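Local coordinates for cobalamin biosynthesis protein CobN (Mycobacterium tuberculosis, PDB 7C6O) that is the large catalytic subunit of cobaltochelatase, which inserts cobalt into the corrin ring in an ATP-dependent step of cobalamin biosynthesis, at residues L135-Y140 against R150-F155; L179-A184 against G220-L225. All blocks are in the same frame, centred on the assembly; numbering follows the deposited sequence.

Contact 1 of 2, residues L135-Y140 against R150-F155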
ATOM      1  N   LEU A 135     -22.291 -42.751  26.096  1.00 13.10           N
ATOM      2  CA  LEU A 135     -22.361 -42.716  24.639  1.00 12.52           C
ATOM      3  C   LEU A 135     -23.367 -41.675  24.155  1.00 11.88           C
ATOM      4  O   LEU A 135     -23.111 -40.970  23.174  1.00 11.42           O
ATOM      5  CB  LEU A 135     -22.707 -44.103  24.098  1.00 11.98           C
ATOM      6  CG  LEU A 135     -21.626 -45.176  24.274  1.00 12.21           C
ATOM      7  CD1 LEU A 135     -22.207 -46.575  24.120  1.00 12.78           C
ATOM      8  CD2 LEU A 135     -20.481 -44.959  23.289  1.00 13.31           C
ATOM      9  N   GLN A 136     -24.513 -41.557  24.828  1.00 13.87           N
ATOM     10  CA  GLN A 136     -25.482 -40.539  24.430  1.00 14.52           C
ATOM     11  C   GLN A 136     -24.965 -39.138  24.743  1.00 13.70           C
ATOM     12  O   GLN A 136     -25.157 -38.210  23.949  1.00 13.57           O
ATOM     13  CB  GLN A 136     -26.828 -40.788  25.112  1.00 17.70           C
ATOM     14  CG  GLN A 136     -27.984 -39.927  24.582  1.00 18.29           C
ATOM     15  CD  GLN A 136     -28.559 -40.437  23.265  1.00 20.91           C
ATOM     16  OE1 GLN A 136     -27.870 -41.084  22.478  1.00 23.15           O
ATOM     17  NE2 GLN A 136     -29.834 -40.152  23.026  1.00 19.96           N
ATOM     18  N   ALA A 137     -24.305 -38.966  25.892  1.00 13.21           N
ATOM     19  CA  ALA A 137     -23.678 -37.683  26.195  1.00 10.77           C
ATOM     20  C   ALA A 137     -22.651 -37.312  25.132  1.00 10.72           C
ATOM     21  O   ALA A 137     -22.542 -36.142  24.745  1.00 10.56           O
ATOM     22  CB  ALA A 137     -23.025 -37.726  27.576  1.00 13.85           C
ATOM     23  N   HIS A 138     -21.891 -38.298  24.649  1.00 10.87           N
ATOM     24  CA  HIS A 138     -20.930 -38.039  23.582  1.00 12.28           C
ATOM     25  C   HIS A 138     -21.613 -37.418  22.370  1.00 11.07           C
ATOM     26  O   HIS A 138     -21.084 -36.480  21.762  1.00 12.06           O
ATOM     27  CB  HIS A 138     -20.222 -39.335  23.189  1.00 13.05           C
ATOM     28  CG  HIS A 138     -19.313 -39.187  22.010  1.00 12.20           C
ATOM     29  ND1 HIS A 138     -17.976 -38.874  22.138  1.00 12.49           N
ATOM     30  CD2 HIS A 138     -19.549 -39.295  20.681  1.00 13.64           C
ATOM     31  CE1 HIS A 138     -17.427 -38.802  20.938  1.00 13.15           C
ATOM     32  NE2 HIS A 138     -18.361 -39.051  20.036  1.00 13.64           N
ATOM     33  N   ILE A 139     -22.799 -37.914  22.020  1.00 11.62           N
ATOM     34  CA  ILE A 139     -23.505 -37.406  20.849  1.00 13.84           C
ATOM     35  C   ILE A 139     -24.013 -35.990  21.095  1.00 14.40           C
ATOM     36  O   ILE A 139     -23.899 -35.119  20.223  1.00 13.26           O
ATOM     37  CB  ILE A 139     -24.642 -38.371  20.464  1.00 14.77           C
ATOM     38  CG1 ILE A 139     -24.063 -39.738  20.089  1.00 13.76           C
ATOM     39  CG2 ILE A 139     -25.471 -37.798  19.320  1.00 16.51           C
ATOM     40  CD1 ILE A 139     -25.105 -40.801  19.803  1.00 15.03           C
ATOM     41  N   TYR A 140     -24.586 -35.735  22.279  1.00 11.82           N
ATOM     42  CA  TYR A 140     -25.032 -34.386  22.621  1.00 11.14           C
ATOM     43  C   TYR A 140     -23.914 -33.373  22.419  1.00 12.29           C
ATOM     44  O   TYR A 140     -24.120 -32.303  21.836  1.00 15.11           O
ATOM     45  CB  TYR A 140     -25.518 -34.330  24.073  1.00 13.32           C
ATOM     46  CG  TYR A 140     -26.952 -34.736  24.322  1.00 16.42           C
ATOM     47  CD1 TYR A 140     -28.012 -33.961  23.857  1.00 17.88           C
ATOM     48  CD2 TYR A 140     -27.249 -35.867  25.071  1.00 15.72           C
ATOM     49  CE1 TYR A 140     -29.328 -34.324  24.109  1.00 17.14           C
ATOM     50  CE2 TYR A 140     -28.555 -36.237  25.327  1.00 15.62           C
ATOM     51  CZ  TYR A 140     -29.589 -35.465  24.847  1.00 18.56           C
ATOM     52  OH  TYR A 140     -30.886 -35.842  25.106  1.00 16.06           O
ATOM     53  N   ARG A 150     -28.497 -27.765  26.687  1.00 19.75           N
ATOM     54  CA  ARG A 150     -29.630 -27.668  27.601  1.00 19.45           C
ATOM     55  C   ARG A 150     -30.266 -29.034  27.830  1.00 17.54           C
ATOM     56  O   ARG A 150     -30.537 -29.422  28.975  1.00 16.53           O
ATOM     57  CB  ARG A 150     -30.656 -26.671  27.059  1.00 19.25           C
ATOM     58  CG  ARG A 150     -31.923 -26.573  27.896  1.00 26.14           C
ATOM     59  CD  ARG A 150     -32.847 -25.463  27.410  1.00 32.53           C
ATOM     60  NE  ARG A 150     -32.786 -25.287  25.963  1.00 39.99           N
ATOM     61  CZ  ARG A 150     -32.257 -24.226  25.360  1.00 39.33           C
ATOM     62  NH1 ARG A 150     -31.748 -23.235  26.081  1.00 36.96           N
ATOM     63  NH2 ARG A 150     -32.241 -24.154  24.037  1.00 43.15           N
ATOM     64  N   GLU A 151     -30.497 -29.788  26.752  1.00 16.82           N
ATOM     65  CA  GLU A 151     -31.097 -31.110  26.900  1.00 17.91           C
ATOM     66  C   GLU A 151     -30.133 -32.096  27.547  1.00 18.59           C
ATOM     67  O   GLU A 151     -30.574 -33.007  28.258  1.00 14.02           O
ATOM     68  CB  GLU A 151     -31.570 -31.634  25.543  1.00 18.19           C
ATOM     69  CG  GLU A 151     -32.616 -30.748  24.877  1.00 21.29           C
ATOM     70  CD  GLU A 151     -33.850 -30.552  25.737  1.00 28.07           C
ATOM     71  OE1 GLU A 151     -34.409 -31.560  26.222  1.00 25.61           O
ATOM     72  OE2 GLU A 151     -34.256 -29.386  25.938  1.00 28.98           O
ATOM     73  N   LEU A 152     -28.824 -31.932  27.324  1.00 17.84           N
ATOM     74  CA  LEU A 152     -27.850 -32.808  27.971  1.00 16.00           C
ATOM     75  C   LEU A 152     -27.975 -32.748  29.485  1.00 13.99           C
ATOM     76  O   LEU A 152     -27.932 -33.783  30.162  1.00 12.05           O
ATOM     77  CB  LEU A 152     -26.428 -32.434  27.548  1.00 15.62           C
ATOM     78  CG  LEU A 152     -25.311 -33.181  28.286  1.00 14.74           C
ATOM     79  CD1 LEU A 152     -25.318 -34.677  27.949  1.00 12.29           C
ATOM     80  CD2 LEU A 152     -23.953 -32.557  27.984  1.00 15.62           C
ATOM     81  N   HIS A 153     -28.128 -31.542  30.035  1.00 15.75           N
ATOM     82  CA  HIS A 153     -28.275 -31.393  31.478  1.00 18.09           C
ATOM     83  C   HIS A 153     -29.475 -32.183  31.985  1.00 19.57           C
ATOM     84  O   HIS A 153     -29.380 -32.909  32.981  1.00 17.19           O
ATOM     85  CB  HIS A 153     -28.408 -29.913  31.834  1.00 16.70           C
ATOM     86  CG  HIS A 153     -28.331 -29.634  33.302  1.00 19.20           C
ATOM     87  ND1 HIS A 153     -29.316 -30.016  34.186  1.00 19.58           N
ATOM     88  CD2 HIS A 153     -27.388 -29.000  34.041  1.00 19.19           C
ATOM     89  CE1 HIS A 153     -28.981 -29.635  35.407  1.00 20.81           C
ATOM     90  NE2 HIS A 153     -27.817 -29.017  35.345  1.00 19.83           N
ATOM     91  N   ALA A 154     -30.613 -32.058  31.300  1.00 15.44           N
ATOM     92  CA  ALA A 154     -31.814 -32.773  31.721  1.00 15.26           C
ATOM     93  C   ALA A 154     -31.672 -34.275  31.499  1.00 16.75           C
ATOM     94  O   ALA A 154     -32.113 -35.075  32.333  1.00 14.94           O
ATOM     95  CB  ALA A 154     -33.031 -32.230  30.975  1.00 14.50           C
ATOM     96  N   PHE A 155     -31.064 -34.675  30.379  1.00 16.41           N
ATOM     97  CA  PHE A 155     -30.835 -36.092  30.124  1.00 15.83           C
ATOM     98  C   PHE A 155     -30.010 -36.721  31.240  1.00 14.03           C
ATOM     99  O   PHE A 155     -30.336 -37.805  31.735  1.00 14.95           O
ATOM    100  CB  PHE A 155     -30.140 -36.284  28.774  1.00 13.38           C
ATOM    101  CG  PHE A 155     -29.595 -37.671  28.569  1.00 16.03           C
ATOM    102  CD1 PHE A 155     -30.440 -38.721  28.242  1.00 15.69           C
ATOM    103  CD2 PHE A 155     -28.240 -37.928  28.720  1.00 13.72           C
ATOM    104  CE1 PHE A 155     -29.946 -40.000  28.063  1.00 16.12           C
ATOM    105  CE2 PHE A 155     -27.735 -39.204  28.541  1.00 12.39           C
ATOM    106  CZ  PHE A 155     -28.589 -40.244  28.213  1.00 17.26           C
TER
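Tyr140 lays its ring over the backbone of Leu152. Leu152 CA stands 4.1 Å from the Tyr140 ring centroid, almost exactly on the ring normal, which makes a CH-pi contact. The Leu152 side chain crosses the tyrosine at a slant, and its CD1 reaches Tyr140 CD2 at 3.7 Å. The same methyl meets Ala137 CB at 3.8 Å, one turn earlier on the facing helix. Beyond Leu152 lies Phe155. Its ring and that of Tyr140 meet obliquely, planes 45° apart, with Tyr140 CE2 3.7 Å from Phe155 CG. With chi1 at 167°, CG of Phe155 points away from its own backbone N, which brings the far end of the ring to Gln136. There Gln136 CG sits over one face, displaced toward the rim, while Gln136 CB touches Phe155 CZ at 3.6 Å.

The two segments belong to consecutive helices, 131-143 and 146-161, which form an antiparallel helical hairpin with short segment axes 166° apart. Closest approach of these axes is 10.1 Å, and no hydrogen bond crosses between the two segments. Helix 131-143 also packs on a four-stranded parallel sheet, where Ala137 touches Val111 of strand 110-114.

Farther out, Tyr140 OH hydrogen-bonds to Thr168 O and Glu151 OE1 to Thr168 N, so the backbone of one residue ties both helices. Phe167 meets Phe155 edge-to-face, and Pro170 packs on Gln136 and Tyr140.

Contact 2 of 2, residues L179-A184 against G220-L225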
ATOM      1  N   LEU A 179     -29.749 -17.306  11.250  1.00 20.78           N
ATOM      2  CA  LEU A 179     -30.091 -16.828  12.585  1.00 21.89           C
ATOM      3  C   LEU A 179     -31.516 -16.293  12.531  1.00 23.83           C
ATOM      4  O   LEU A 179     -31.772 -15.251  11.919  1.00 21.79           O
ATOM      5  CB  LEU A 179     -29.110 -15.753  13.045  1.00 21.02           C
ATOM      6  CG  LEU A 179     -29.358 -15.178  14.441  1.00 22.59           C
ATOM      7  CD1 LEU A 179     -29.197 -16.252  15.508  1.00 24.01           C
ATOM      8  CD2 LEU A 179     -28.432 -14.002  14.715  1.00 22.51           C
ATOM      9  N   GLU A 180     -32.448 -17.009  13.155  1.00 26.16           N
ATOM     10  CA  GLU A 180     -33.854 -16.645  13.043  1.00 26.12           C
ATOM     11  C   GLU A 180     -34.143 -15.382  13.845  1.00 22.87           C
ATOM     12  O   GLU A 180     -33.817 -15.292  15.032  1.00 25.30           O
ATOM     13  CB  GLU A 180     -34.743 -17.796  13.510  1.00 30.26           C
ATOM     14  CG  GLU A 180     -34.652 -19.042  12.634  0.67 33.65           C
ATOM     15  CD  GLU A 180     -35.110 -18.801  11.203  0.53 37.29           C
ATOM     16  OE1 GLU A 180     -35.898 -17.859  10.970  0.42 38.79           O
ATOM     17  OE2 GLU A 180     -34.681 -19.558  10.307  0.71 38.70           O
ATOM     18  N   ARG A 181     -34.747 -14.402  13.183  1.00 22.86           N
ATOM     19  CA  ARG A 181     -35.104 -13.121  13.770  1.00 22.71           C
ATOM     20  C   ARG A 181     -36.464 -12.711  13.231  1.00 25.08           C
ATOM     21  O   ARG A 181     -36.851 -13.139  12.137  1.00 28.37           O
ATOM     22  CB  ARG A 181     -34.073 -12.032  13.433  1.00 23.62           C
ATOM     23  CG  ARG A 181     -32.643 -12.364  13.820  1.00 19.89           C
ATOM     24  CD  ARG A 181     -31.672 -11.304  13.315  1.00 16.65           C
ATOM     25  NE  ARG A 181     -31.849 -10.019  13.988  1.00 17.24           N
ATOM     26  CZ  ARG A 181     -32.469  -8.970  13.460  1.00 18.92           C
ATOM     27  NH1 ARG A 181     -32.976  -9.036  12.235  1.00 20.28           N
ATOM     28  NH2 ARG A 181     -32.577  -7.846  14.156  1.00 18.76           N
ATOM     29  N   PRO A 182     -37.208 -11.891  13.967  1.00 24.11           N
ATOM     30  CA  PRO A 182     -38.474 -11.381  13.433  1.00 28.73           C
ATOM     31  C   PRO A 182     -38.236 -10.493  12.225  1.00 30.76           C
ATOM     32  O   PRO A 182     -37.229  -9.789  12.129  1.00 32.41           O
ATOM     33  CB  PRO A 182     -39.063 -10.581  14.602  1.00 28.24           C
ATOM     34  CG  PRO A 182     -38.310 -11.025  15.811  1.00 28.70           C
ATOM     35  CD  PRO A 182     -36.947 -11.399  15.329  1.00 24.61           C
ATOM     36  N   ASP A 183     -39.180 -10.540  11.289  1.00 31.88           N
ATOM     37  CA  ASP A 183     -39.124  -9.696  10.100  1.00 33.76           C
ATOM     38  C   ASP A 183     -39.630  -8.307  10.467  1.00 32.78           C
ATOM     39  O   ASP A 183     -40.812  -8.132  10.781  1.00 33.41           O
ATOM     40  CB  ASP A 183     -39.952 -10.308   8.973  1.00 37.22           C
ATOM     41  CG  ASP A 183     -39.693  -9.649   7.629  1.00 40.16           C
ATOM     42  OD1 ASP A 183     -39.289  -8.469   7.598  1.00 40.70           O
ATOM     43  OD2 ASP A 183     -39.896 -10.320   6.596  1.00 42.87           O
ATOM     44  N   ALA A 184     -38.738  -7.317  10.426  1.00 30.34           N
ATOM     45  CA  ALA A 184     -39.112  -5.942  10.725  1.00 31.04           C
ATOM     46  C   ALA A 184     -39.888  -5.281   9.596  1.00 32.44           C
ATOM     47  O   ALA A 184     -40.408  -4.177   9.789  1.00 33.35           O
ATOM     48  CB  ALA A 184     -37.866  -5.113  11.046  1.00 31.14           C
ATOM     49  N   GLY A 220     -32.381  -1.590   5.516  1.00 27.51           N
ATOM     50  CA  GLY A 220     -32.132  -2.829   4.811  1.00 24.42           C
ATOM     51  C   GLY A 220     -32.777  -4.038   5.473  1.00 24.27           C
ATOM     52  O   GLY A 220     -33.342  -3.963   6.564  1.00 25.03           O
ATOM     53  N   ARG A 221     -32.682  -5.170   4.779  1.00 20.97           N
ATOM     54  CA  ARG A 221     -33.214  -6.438   5.264  1.00 22.60           C
ATOM     55  C   ARG A 221     -32.056  -7.361   5.616  1.00 20.80           C
ATOM     56  O   ARG A 221     -31.395  -7.887   4.707  1.00 21.62           O
ATOM     57  CB  ARG A 221     -34.116  -7.086   4.211  1.00 24.52           C
ATOM     58  CG  ARG A 221     -35.323  -6.239   3.817  1.00 28.16           C
ATOM     59  CD  ARG A 221     -36.181  -6.927   2.762  1.00 29.99           C
ATOM     60  NE  ARG A 221     -36.655  -8.234   3.210  1.00 34.23           N
ATOM     61  CZ  ARG A 221     -37.692  -8.419   4.022  1.00 38.92           C
ATOM     62  NH1 ARG A 221     -38.374  -7.378   4.485  1.00 37.88           N
ATOM     63  NH2 ARG A 221     -38.046  -9.647   4.376  1.00 40.61           N
ATOM     64  N   PRO A 222     -31.766  -7.586   6.895  1.00 22.93           N
ATOM     65  CA  PRO A 222     -30.601  -8.404   7.255  1.00 20.64           C
ATOM     66  C   PRO A 222     -30.858  -9.889   7.052  1.00 21.72           C
ATOM     67  O   PRO A 222     -31.940 -10.405   7.347  1.00 21.28           O
ATOM     68  CB  PRO A 222     -30.386  -8.076   8.737  1.00 21.32           C
ATOM     69  CG  PRO A 222     -31.740  -7.693   9.230  1.00 23.89           C
ATOM     70  CD  PRO A 222     -32.445  -7.029   8.079  1.00 22.47           C
ATOM     71  N   LEU A 223     -29.841 -10.579   6.540  1.00 20.22           N
ATOM     72  CA  LEU A 223     -29.883 -12.023   6.314  1.00 18.85           C
ATOM     73  C   LEU A 223     -28.674 -12.636   7.007  1.00 17.44           C
ATOM     74  O   LEU A 223     -27.639 -12.890   6.373  1.00 18.29           O
ATOM     75  CB  LEU A 223     -29.906 -12.347   4.817  1.00 19.93           C
ATOM     76  CG  LEU A 223     -29.866 -13.818   4.391  1.00 24.47           C
ATOM     77  CD1 LEU A 223     -31.014 -14.604   5.004  1.00 28.19           C
ATOM     78  CD2 LEU A 223     -29.881 -13.934   2.876  1.00 24.79           C
ATOM     79  N   PRO A 224     -28.759 -12.868   8.318  1.00 19.53           N
ATOM     80  CA  PRO A 224     -27.618 -13.441   9.048  1.00 18.31           C
ATOM     81  C   PRO A 224     -27.489 -14.935   8.780  1.00 23.11           C
ATOM     82  O   PRO A 224     -28.436 -15.700   8.978  1.00 27.21           O
ATOM     83  CB  PRO A 224     -27.958 -13.164  10.516  1.00 17.73           C
ATOM     84  CG  PRO A 224     -29.449 -13.089  10.540  1.00 17.03           C
ATOM     85  CD  PRO A 224     -29.866 -12.500   9.220  1.00 19.19           C
ATOM     86  N   LEU A 225     -26.306 -15.345   8.328  1.00 19.09           N
ATOM     87  CA  LEU A 225     -26.033 -16.734   7.986  1.00 17.37           C
ATOM     88  C   LEU A 225     -24.734 -17.167   8.648  1.00 20.24           C
ATOM     89  O   LEU A 225     -23.723 -16.462   8.552  1.00 17.98           O
ATOM     90  CB  LEU A 225     -25.934 -16.919   6.465  1.00 16.69           C
ATOM     91  CG  LEU A 225     -27.180 -16.577   5.647  1.00 20.74           C
ATOM     92  CD1 LEU A 225     -26.858 -16.550   4.159  1.00 20.32           C
ATOM     93  CD2 LEU A 225     -28.288 -17.576   5.935  1.00 23.90           C
TER
HETATM   94  O   HOH W   1     -32.993 -11.042  10.037  1.00 20.78           O
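Arg181 NH1 and Pro222 O share a water. It lies in the guanidinium plane of Arg181, 3.0 Å from NH1, and passes a hydrogen bond on to Pro222 O. Glu216 and Glu209 of helix 206-217 form salt bridges with Arg181 NH1 and NE and probably offset its charge. Pro222 CG meets Arg181 NH1 obliquely at 3.5 Å. Arg181 CD passes Pro224 CG at 4.0 Å; past it the chain bends at chi3 (68°), which turns the guanidinium toward Pro222.

The loop 179-184 follows edge strand 176-178 of a mixed seven-stranded sheet and runs roughly antiparallel to strand 221-227. Leu179 N gives a hydrogen bond to Pro224 O, 3.1 Å long and nearly straight at the hydrogen, approaching from above the carbonyl plane. Beside it Leu179 CB rests on Pro224 CG at 3.7 Å. Pro222 and Pro224 have no backbone N-H to offer, and their rings face the loop. On its other side strand 221-227 shares backbone hydrogen bonds with strand 190-196.

At the far end Asp183 and Arg221 close a salt bridge. Arg221 NH2 reaches OD2 of Asp183 at 3.0 Å, on the syn side but tilted out of the carboxylate plane. OD2 lies close to the guanidinium plane. The two planes are 55° apart, and the second bond, Arg221 NH1 to Asp183 OD1, is weak. Asp183 OD1 also accepts from Gly185 N, and Arg221 NH1 donates to Lys186 O.

How the contacts relate
The two contacts follow one another along the chain and share no helix or strand. Their centres lie about 30 Å apart and their nearest atoms about 12 Å apart. Contact 1 is a buried helix-helix joint beside the four-stranded parallel sheet, its centre about 52 Å from the centre of the chain. Contact 2 is a surface joint of loop and strand at one side of the seven-stranded sheet, its centre about 36 Å from that of the chain. Their chemistry differs accordingly. Aromatic and aliphatic packing carries contact 1, whose polar ends turn to a neighbouring loop. Contact 2 relies on a backbone bond, a water bridge and a salt bridge, with two prolines meeting Leu179 and the Arg181 chain.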